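Local coordinates for protein DNA polymerase III subunit beta (Deinococcus radiodurans, PDB 4TRT) that probably forms a ring-shaped homodimer around DNA that tethers DNA polymerases and other proteins to it and makes replication processive, at residues A[140-145]-A[353-358]; A[154-159]-A[165-170]; A[189-194]-A[215-220]. One frame throughout, in Å; residues are numbered along the deposited sequence. Where two conformers were deposited one is given.

Contact 1. Residues A[140-145]-A[353-358]. Unlike the reference sequence in segment 353-358: Tyr353 (reference Val), Met354 (reference Tyr), Ala355 (reference Gly), Val356 (reference Gly), Met357 (reference His), Val358 (reference Gly).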
loop_
_atom_site.group_PDB
_atom_site.type_symbol
_atom_site.label_atom_id
_atom_site.label_comp_id
_atom_site.label_asym_id
_atom_site.label_seq_id
_atom_site.Cartn_x
_atom_site.Cartn_y
_atom_site.Cartn_z
ATOM N N VAL A 140 -23.484 1.264 6.713
ATOM C CA VAL A 140 -24.085 2.615 6.862
ATOM C C VAL A 140 -23.130 3.732 7.239
ATOM O O VAL A 140 -23.469 4.892 7.069
ATOM C CB VAL A 140 -25.274 2.611 7.836
ATOM C CG1 VAL A 140 -26.245 1.497 7.438
ATOM C CG2 VAL A 140 -24.792 2.505 9.293
ATOM N N ARG A 141 -21.920 3.382 7.674
ATOM C CA ARG A 141 -20.958 4.325 8.262
ATOM C C ARG A 141 -20.615 5.518 7.362
ATOM O O ARG A 141 -20.477 6.641 7.841
ATOM C CB ARG A 141 -19.671 3.542 8.628
ATOM C CG ARG A 141 -18.365 4.323 8.630
ATOM C CD ARG A 141 -18.324 5.152 9.879
ATOM N NE ARG A 141 -17.130 5.982 10.046
ATOM C CZ ARG A 141 -17.070 7.284 9.788
ATOM N NH1 ARG A 141 -18.101 7.937 9.252
ATOM N NH2 ARG A 141 -15.949 7.932 10.059
ATOM N N TYR A 142 -20.456 5.278 6.063
ATOM C CA TYR A 142 -20.136 6.347 5.110
ATOM C C TYR A 142 -21.096 7.556 5.153
ATOM O O TYR A 142 -20.720 8.661 4.780
ATOM C CB TYR A 142 -20.112 5.787 3.678
ATOM C CG TYR A 142 -21.494 5.432 3.145
ATOM C CD1 TYR A 142 -22.296 6.398 2.559
ATOM C CD2 TYR A 142 -22.000 4.133 3.240
ATOM C CE1 TYR A 142 -23.555 6.097 2.084
ATOM C CE2 TYR A 142 -23.270 3.820 2.773
ATOM C CZ TYR A 142 -24.038 4.806 2.188
ATOM O OH TYR A 142 -25.281 4.540 1.682
ATOM N N ALA A 143 -22.344 7.350 5.570
ATOM C CA ALA A 143 -23.354 8.415 5.513
ATOM C C ALA A 143 -23.241 9.440 6.641
ATOM O O ALA A 143 -23.824 10.529 6.550
ATOM C CB ALA A 143 -24.764 7.814 5.504
ATOM N N ALA A 144 -22.542 9.081 7.715
ATOM C CA ALA A 144 -22.351 9.989 8.851
ATOM C C ALA A 144 -21.289 11.018 8.481
ATOM O O ALA A 144 -20.320 10.690 7.807
ATOM C CB ALA A 144 -21.927 9.224 10.096
ATOM N N SER A 145 -21.479 12.264 8.915
ATOM C CA SER A 145 -20.471 13.300 8.698
ATOM C C SER A 145 -20.156 14.017 9.990
ATOM O O SER A 145 -21.050 14.480 10.710
ATOM C CB SER A 145 -20.881 14.333 7.644
ATOM O OG SER A 145 -19.907 15.386 7.593
ATOM N N TYR A 353 -30.533 -3.910 3.662
ATOM C CA TYR A 353 -29.828 -2.632 3.370
ATOM C C TYR A 353 -30.608 -1.718 2.463
ATOM O O TYR A 353 -31.238 -2.167 1.540
ATOM C CB TYR A 353 -28.458 -2.874 2.734
ATOM C CG TYR A 353 -27.747 -1.608 2.267
ATOM C CD1 TYR A 353 -27.132 -0.746 3.174
ATOM C CD2 TYR A 353 -27.703 -1.268 0.922
ATOM C CE1 TYR A 353 -26.476 0.405 2.738
ATOM C CE2 TYR A 353 -27.053 -0.118 0.481
ATOM C CZ TYR A 353 -26.447 0.714 1.397
ATOM O OH TYR A 353 -25.794 1.842 0.959
ATOM N N MET A 354 -30.515 -0.410 2.704
ATOM C CA MET A 354 -31.160 0.571 1.854
ATOM C C MET A 354 -30.383 1.888 1.939
ATOM O O MET A 354 -29.989 2.294 3.031
ATOM C CB MET A 354 -32.577 0.757 2.380
ATOM C CG MET A 354 -33.451 1.751 1.663
ATOM S SD MET A 354 -34.893 2.094 2.704
ATOM C CE MET A 354 -35.224 0.508 3.442
ATOM N N ALA A 355 -30.187 2.520 0.794
ATOM C CA ALA A 355 -29.570 3.843 0.706
ATOM C C ALA A 355 -30.595 4.806 0.111
ATOM O O ALA A 355 -31.284 4.464 -0.849
ATOM C CB ALA A 355 -28.331 3.813 -0.177
ATOM N N VAL A 356 -30.685 6.004 0.686
ATOM C CA VAL A 356 -31.449 7.084 0.093
ATOM C C VAL A 356 -30.449 8.111 -0.405
ATOM O O VAL A 356 -29.551 8.533 0.341
ATOM C CB VAL A 356 -32.417 7.738 1.097
ATOM C CG1 VAL A 356 -33.148 8.933 0.462
ATOM C CG2 VAL A 356 -33.404 6.705 1.617
ATOM N N MET A 357 -30.605 8.476 -1.671
ATOM C CA MET A 357 -29.744 9.430 -2.358
ATOM C C MET A 357 -30.550 10.641 -2.773
ATOM O O MET A 357 -31.663 10.488 -3.273
ATOM C CB MET A 357 -29.256 8.799 -3.657
ATOM C CG MET A 357 -28.169 7.761 -3.496
ATOM S SD MET A 357 -26.524 8.381 -3.863
ATOM C CE MET A 357 -26.710 9.800 -4.947
ATOM N N VAL A 358 -29.982 11.825 -2.611
ATOM C CA VAL A 358 -30.547 13.036 -3.175
ATOM C C VAL A 358 -29.902 13.349 -4.525
ATOM O O VAL A 358 -28.780 12.928 -4.783
ATOM C CB VAL A 358 -30.369 14.228 -2.215
ATOM C CG1 VAL A 358 -31.029 13.905 -0.868
ATOM C CG2 VAL A 358 -28.896 14.607 -2.045
HETATM O O HOH W 1 -26.910 7.093 0.640
#
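The hydroxyls of Tyr142 and Tyr353 meet head-on, with Tyr142 OH 2.8 Å from Tyr353 OH. The two side chains arrive from opposite directions, and each hydroxyl lies at the edge of the other ring, near its plane, so the polar ends touch while the rings do not stack. Tyrosine suits both places, combining a long apolar body with a polar tip. The distance suits a hydrogen bond, though the single proton of Tyr142 has a second acceptor within reach, a water, and the choice between them is not settled. That water lies 3.2 Å from Tyr142 OH and donates a hydrogen bond to Val356 O, carrying the link on to the strand backbone. Beside the hydroxyl pair, Ala355 CB comes to 3.6 Å from Tyr142 OH; its small methyl leaves room for the two hydroxyls. The contact spans the junction of the central and C-terminal domains, where strand 353-357 runs antiparallel to strand 175-181 in a sheet continuous across both. Further out, Tyr353 OH is hydrogen-bonded to Ala323 O of helix 317-324, and that helix also packs against Tyr142. With CG set between the backbone N and the carbonyl carbon (chi1 71°), Tyr142 reaches out from the loop that follows helix 130-140, one face of its ring above Val140 O.

Contact 2. Residues A[154-159]-A[165-170]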
loop_
_atom_site.group_PDB
_atom_site.type_symbol
_atom_site.label_atom_id
_atom_site.label_comp_id
_atom_site.label_asym_id
_atom_site.label_seq_id
_atom_site.Cartn_x
_atom_site.Cartn_y
_atom_site.Cartn_z
ATOM N N ARG A 154 -23.402 13.254 13.324
ATOM C CA ARG A 154 -22.016 12.838 13.397
ATOM C C ARG A 154 -21.903 11.417 13.944
ATOM O O ARG A 154 -20.822 10.848 13.960
ATOM C CB ARG A 154 -21.187 13.846 14.232
ATOM C CG ARG A 154 -21.409 15.301 13.817
ATOM C CD ARG A 154 -20.694 16.319 14.690
ATOM N NE ARG A 154 -21.274 17.645 14.467
ATOM C CZ ARG A 154 -21.278 18.640 15.352
ATOM N NH1 ARG A 154 -20.710 18.487 16.547
ATOM N NH2 ARG A 154 -21.874 19.792 15.046
ATOM N N GLY A 155 -23.022 10.828 14.358
ATOM C CA GLY A 155 -23.021 9.465 14.884
ATOM C C GLY A 155 -23.928 8.509 14.134
ATOM O O GLY A 155 -24.616 8.894 13.183
ATOM N N ILE A 156 -23.887 7.245 14.537
ATOM C CA ILE A 156 -24.718 6.221 13.936
ATOM C C ILE A 156 -25.803 5.838 14.957
ATOM O O ILE A 156 -25.494 5.488 16.108
ATOM C CB ILE A 156 -23.904 4.963 13.542
ATOM C CG1 ILE A 156 -23.022 5.193 12.308
ATOM C CG2 ILE A 156 -24.862 3.828 13.192
ATOM C CD1 ILE A 156 -22.002 6.282 12.424
ATOM N N LYS A 157 -27.068 5.896 14.542
ATOM C CA LYS A 157 -28.160 5.518 15.426
ATOM C C LYS A 157 -28.304 4.001 15.435
ATOM O O LYS A 157 -28.237 3.378 14.394
ATOM C CB LYS A 157 -29.489 6.125 14.981
ATOM C CG LYS A 157 -30.595 6.017 16.038
ATOM C CD LYS A 157 -31.959 6.255 15.425
ATOM C CE LYS A 157 -33.086 6.388 16.445
ATOM N NZ LYS A 157 -34.392 6.373 15.735
ATOM N N LEU A 158 -28.495 3.429 16.622
ATOM C CA LEU A 158 -28.909 2.036 16.760
ATOM C C LEU A 158 -30.324 2.007 17.340
ATOM O O LEU A 158 -30.583 2.620 18.375
ATOM C CB LEU A 158 -27.940 1.289 17.676
ATOM C CG LEU A 158 -28.315 -0.177 17.954
ATOM C CD1 LEU A 158 -28.187 -0.979 16.669
ATOM C CD2 LEU A 158 -27.438 -0.794 19.030
ATOM N N GLU A 159 -31.232 1.311 16.660
ATOM C CA GLU A 159 -32.620 1.139 17.092
ATOM C C GLU A 159 -32.886 -0.324 17.376
ATOM O O GLU A 159 -32.442 -1.184 16.607
ATOM C CB GLU A 159 -33.585 1.499 15.962
ATOM C CG GLU A 159 -33.650 2.944 15.555
ATOM C CD GLU A 159 -34.547 3.166 14.347
ATOM O OE1 GLU A 159 -35.259 2.238 13.921
ATOM O OE2 GLU A 159 -34.544 4.287 13.810
ATOM N N ALA A 165 -32.948 -5.359 14.898
ATOM C CA ALA A 165 -32.395 -4.058 15.202
ATOM C C ALA A 165 -32.028 -3.360 13.888
ATOM O O ALA A 165 -32.021 -3.987 12.823
ATOM C CB ALA A 165 -31.166 -4.221 16.077
ATOM N N ARG A 166 -31.700 -2.077 13.977
ATOM C CA ARG A 166 -31.412 -1.279 12.796
ATOM C C ARG A 166 -30.338 -0.259 13.116
ATOM O O ARG A 166 -30.350 0.339 14.199
ATOM C CB ARG A 166 -32.682 -0.550 12.354
ATOM C CG ARG A 166 -32.455 0.553 11.339
ATOM C CD ARG A 166 -33.769 1.191 10.934
ATOM N NE ARG A 166 -34.500 0.338 10.027
ATOM C CZ ARG A 166 -35.519 0.729 9.278
ATOM N NH1 ARG A 166 -35.972 1.978 9.339
ATOM N NH2 ARG A 166 -36.088 -0.139 8.462
ATOM N N VAL A 167 -29.405 -0.060 12.185
ATOM C CA VAL A 167 -28.487 1.077 12.277
ATOM C C VAL A 167 -28.771 2.045 11.150
ATOM O O VAL A 167 -29.126 1.632 10.049
ATOM C CB VAL A 167 -26.991 0.692 12.253
ATOM C CG1 VAL A 167 -26.580 0.078 13.589
ATOM C CG2 VAL A 167 -26.682 -0.214 11.068
ATOM N N VAL A 168 -28.617 3.333 11.447
ATOM C CA VAL A 168 -28.937 4.396 10.505
ATOM C C VAL A 168 -27.881 5.496 10.600
ATOM O O VAL A 168 -27.487 5.900 11.704
ATOM C CB VAL A 168 -30.323 5.018 10.800
ATOM C CG1 VAL A 168 -30.761 5.967 9.681
ATOM C CG2 VAL A 168 -31.376 3.943 11.022
ATOM N N ALA A 169 -27.435 5.978 9.439
ATOM C CA ALA A 169 -26.599 7.163 9.366
ATOM C C ALA A 169 -27.139 8.112 8.305
ATOM O O ALA A 169 -27.809 7.683 7.349
ATOM C CB ALA A 169 -25.177 6.753 9.046
ATOM N N SER A 170 -26.844 9.403 8.475
ATOM C CA SER A 170 -27.339 10.419 7.586
ATOM C C SER A 170 -26.598 11.738 7.769
ATOM O O SER A 170 -26.004 11.996 8.813
ATOM C CB SER A 170 -28.841 10.638 7.833
ATOM O OG SER A 170 -29.372 11.608 6.957
HETATM O O HOH W 2 -25.611 10.091 10.998
#
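Glu159 and Arg166 pair through two backbone hydrogen bonds, Glu159 N to Arg166 O at 2.8 Å and Arg166 N to Glu159 O at 2.9 Å. The first is nearly straight, with 172° at the hydrogen. Lys157 and Val168 form the next hydrogen-bonded pair, with Lys157 N 2.9 Å from Val168 O and a return bond from Val168 N. Along one strand, Lys157 NZ reaches Glu159 OE2 at 2.8 Å in a salt bridge, approaching from above the carboxylate plane; two residues apart, both lie on the same face. Strands 155-161 and 164-170 thus form an antiparallel beta hairpin of the central domain, and at its open end a water accepts from Ser170 N and lies 2.7 Å from Gly155 O. Glu159 and Arg166 lie side by side, pointing the same way, so Glu159 OE1 rests on the aliphatic Arg166 CD at 3.5 Å, with no N-H of Arg166 aimed at it. Their charged ends are bound to His161 and Tyr238 for Glu159, and to Asp179 for Arg166. On the other face branched aliphatics suit the burial: Leu158 CD1 meets Val167 CG1 at 3.6 Å, and Ile156 CG2 lies 3.9 Å from Val167 CB. Val167 also packs on Ala136, Phe137 and Val140 of helix 130-140.

Contact 3. Residues A[189-194]-A[215-220]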
loop_
_atom_site.group_PDB
_atom_site.type_symbol
_atom_site.label_atom_id
_atom_site.label_comp_id
_atom_site.label_asym_id
_atom_site.label_seq_id
_atom_site.Cartn_x
_atom_site.Cartn_y
_atom_site.Cartn_z
ATOM N N LEU A 189 -29.521 4.214 20.825
ATOM C CA LEU A 189 -28.187 4.756 21.088
ATOM C C LEU A 189 -27.719 5.507 19.845
ATOM O O LEU A 189 -28.114 5.161 18.742
ATOM C CB LEU A 189 -27.194 3.615 21.344
ATOM C CG LEU A 189 -27.485 2.639 22.490
ATOM C CD1 LEU A 189 -26.564 1.438 22.405
ATOM C CD2 LEU A 189 -27.351 3.314 23.841
ATOM N N ILE A 190 -26.895 6.531 20.037
ATOM C CA ILE A 190 -26.190 7.182 18.945
ATOM C C ILE A 190 -24.702 7.088 19.248
ATOM O O ILE A 190 -24.231 7.643 20.242
ATOM C CB ILE A 190 -26.582 8.659 18.761
ATOM C CG1 ILE A 190 -28.109 8.789 18.579
ATOM C CG2 ILE A 190 -25.813 9.241 17.572
ATOM C CD1 ILE A 190 -28.624 10.212 18.645
ATOM N N ILE A 191 -23.974 6.372 18.388
ATOM C CA ILE A 191 -22.557 6.075 18.584
ATOM C C ILE A 191 -21.698 6.986 17.688
ATOM O O ILE A 191 -21.927 7.042 16.496
ATOM C CB ILE A 191 -22.246 4.601 18.212
ATOM C CG1 ILE A 191 -23.206 3.637 18.909
ATOM C CG2 ILE A 191 -20.789 4.247 18.505
ATOM C CD1 ILE A 191 -23.058 3.606 20.404
ATOM N N PRO A 192 -20.694 7.685 18.253
ATOM C CA PRO A 192 -19.844 8.532 17.408
ATOM C C PRO A 192 -19.223 7.727 16.265
ATOM O O PRO A 192 -18.817 6.579 16.482
ATOM C CB PRO A 192 -18.782 9.047 18.380
ATOM C CG PRO A 192 -19.417 8.964 19.720
ATOM C CD PRO A 192 -20.298 7.754 19.669
ATOM N N ALA A 193 -19.216 8.283 15.053
ATOM C CA ALA A 193 -18.767 7.538 13.859
ATOM C C ALA A 193 -17.349 6.983 13.995
ATOM O O ALA A 193 -17.087 5.841 13.592
ATOM C CB ALA A 193 -18.847 8.397 12.604
ATOM N N ARG A 194 -16.424 7.789 14.506
ATOM C CA ARG A 194 -15.034 7.305 14.734
ATOM C C ARG A 194 -14.964 6.140 15.741
ATOM O O ARG A 194 -14.108 5.270 15.631
ATOM C CB ARG A 194 -14.113 8.424 15.196
ATOM C CG ARG A 194 -13.767 9.459 14.137
ATOM C CD ARG A 194 -12.976 10.645 14.691
ATOM N NE ARG A 194 -11.851 10.223 15.569
ATOM C CZ ARG A 194 -11.743 10.410 16.898
ATOM N NH1 ARG A 194 -12.678 11.055 17.599
ATOM N NH2 ARG A 194 -10.664 9.944 17.547
ATOM N N GLY A 215 -23.837 8.398 29.535
ATOM C CA GLY A 215 -23.203 8.990 28.360
ATOM C C GLY A 215 -22.138 8.105 27.714
ATOM O O GLY A 215 -21.293 8.592 26.970
ATOM N N MET A 216 -22.176 6.804 27.996
ATOM C CA MET A 216 -21.165 5.893 27.489
ATOM C C MET A 216 -21.746 4.502 27.308
ATOM O O MET A 216 -22.831 4.197 27.805
ATOM C CB MET A 216 -19.929 5.865 28.404
ATOM C CG MET A 216 -20.107 5.176 29.754
ATOM S SD MET A 216 -18.547 4.976 30.661
ATOM C CE MET A 216 -17.624 3.929 29.537
ATOM N N LEU A 217 -21.014 3.680 26.571
ATOM C CA LEU A 217 -21.394 2.307 26.290
ATOM C C LEU A 217 -20.152 1.444 26.448
ATOM O O LEU A 217 -19.057 1.866 26.084
ATOM C CB LEU A 217 -21.921 2.193 24.861
ATOM C CG LEU A 217 -22.364 0.801 24.374
ATOM C CD1 LEU A 217 -23.645 0.393 25.083
ATOM C CD2 LEU A 217 -22.560 0.769 22.862
ATOM N N THR A 218 -20.322 0.253 27.014
ATOM C CA THR A 218 -19.270 -0.753 27.026
ATOM C C THR A 218 -19.727 -1.956 26.199
ATOM O O THR A 218 -20.820 -2.500 26.408
ATOM C CB THR A 218 -18.918 -1.205 28.460
ATOM O OG1 THR A 218 -18.500 -0.073 29.232
ATOM C CG2 THR A 218 -17.791 -2.253 28.440
ATOM N N VAL A 219 -18.898 -2.345 25.235
ATOM C CA VAL A 219 -19.175 -3.480 24.375
ATOM C C VAL A 219 -18.173 -4.573 24.680
ATOM O O VAL A 219 -16.953 -4.329 24.646
ATOM C CB VAL A 219 -19.076 -3.102 22.886
ATOM C CG1 VAL A 219 -19.369 -4.309 21.999
ATOM C CG2 VAL A 219 -20.044 -1.970 22.562
ATOM N N THR A 220 -18.688 -5.761 24.992
ATOM C CA THR A 220 -17.855 -6.902 25.349
ATOM C C THR A 220 -18.073 -8.050 24.379
ATOM O O THR A 220 -19.211 -8.459 24.116
ATOM C CB THR A 220 -18.134 -7.381 26.777
ATOM O OG1 THR A 220 -17.972 -6.292 27.686
ATOM C CG2 THR A 220 -17.166 -8.502 27.173
#
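Leu189 and Ile191 of one strand meet Leu217 of another in the interior of the central domain, where two antiparallel beta sheets come together. Strand 189-192 is the outermost strand, within this chain, of the sheet that includes the hairpin 155-161 and 164-170, whereas strand 216-220 belongs to the other sheet, between strands 224-229 and 207-212. The nearest CA atoms, those of Ile191 and Leu217, are 8.7 Å apart, too far for backbone pairing, and the gap is spanned by side chains.

No hydrogen bond crosses between the two segments. Their backbones find partners on other strands and loops: Leu189 with Leu158, Ile191 with Ile156, and Gly215 with Leu230.

The apolar contact rests on three methyl-bearing tips. All three residues are buried, and each is a branched aliphatic with no polar side-chain group to satisfy. Leu217 carries CG anti to the backbone N (chi1 179°), which extends its fork toward the facing strand. There it crosses both partners at about a right angle. Phe210 packs beside Leu217 from strand 207-212, while Leu230 touches both Leu189 and Ile191. Ile191 is further enclosed by Val196 of helix 193-202 and by Leu228 of strand 224-229, so its beta-branched side chain touches a helix as well as the facing sheet. Leu189 CD1 sits 4.1 Å from each terminal methyl of Leu217, CD1 and CD2, and the closest approach is Ile191 CD1 against Leu217 CD2 at 3.8 Å.

Along the chain contact 2 comes before contact 3, and both fall between the two segments of contact 1. Contact 2 is central: its centre is about 10 Å from that of contact 1 and 11 Å from that of contact 3, while the centres of contacts 1 and 3 are about 19 Å apart. All three reach one antiparallel sheet, in which strands 189-192, 155-161, 164-170, 175-181 and 353-357 are successive neighbours. Contact 3 packs this sheet against a second, in which strand 224-229 lies next to strand 52-59 of the N-terminal domain. Each sheet thus continues into a neighbouring domain, consistent with the arc-shaped subunits of a dimer that encircles DNA.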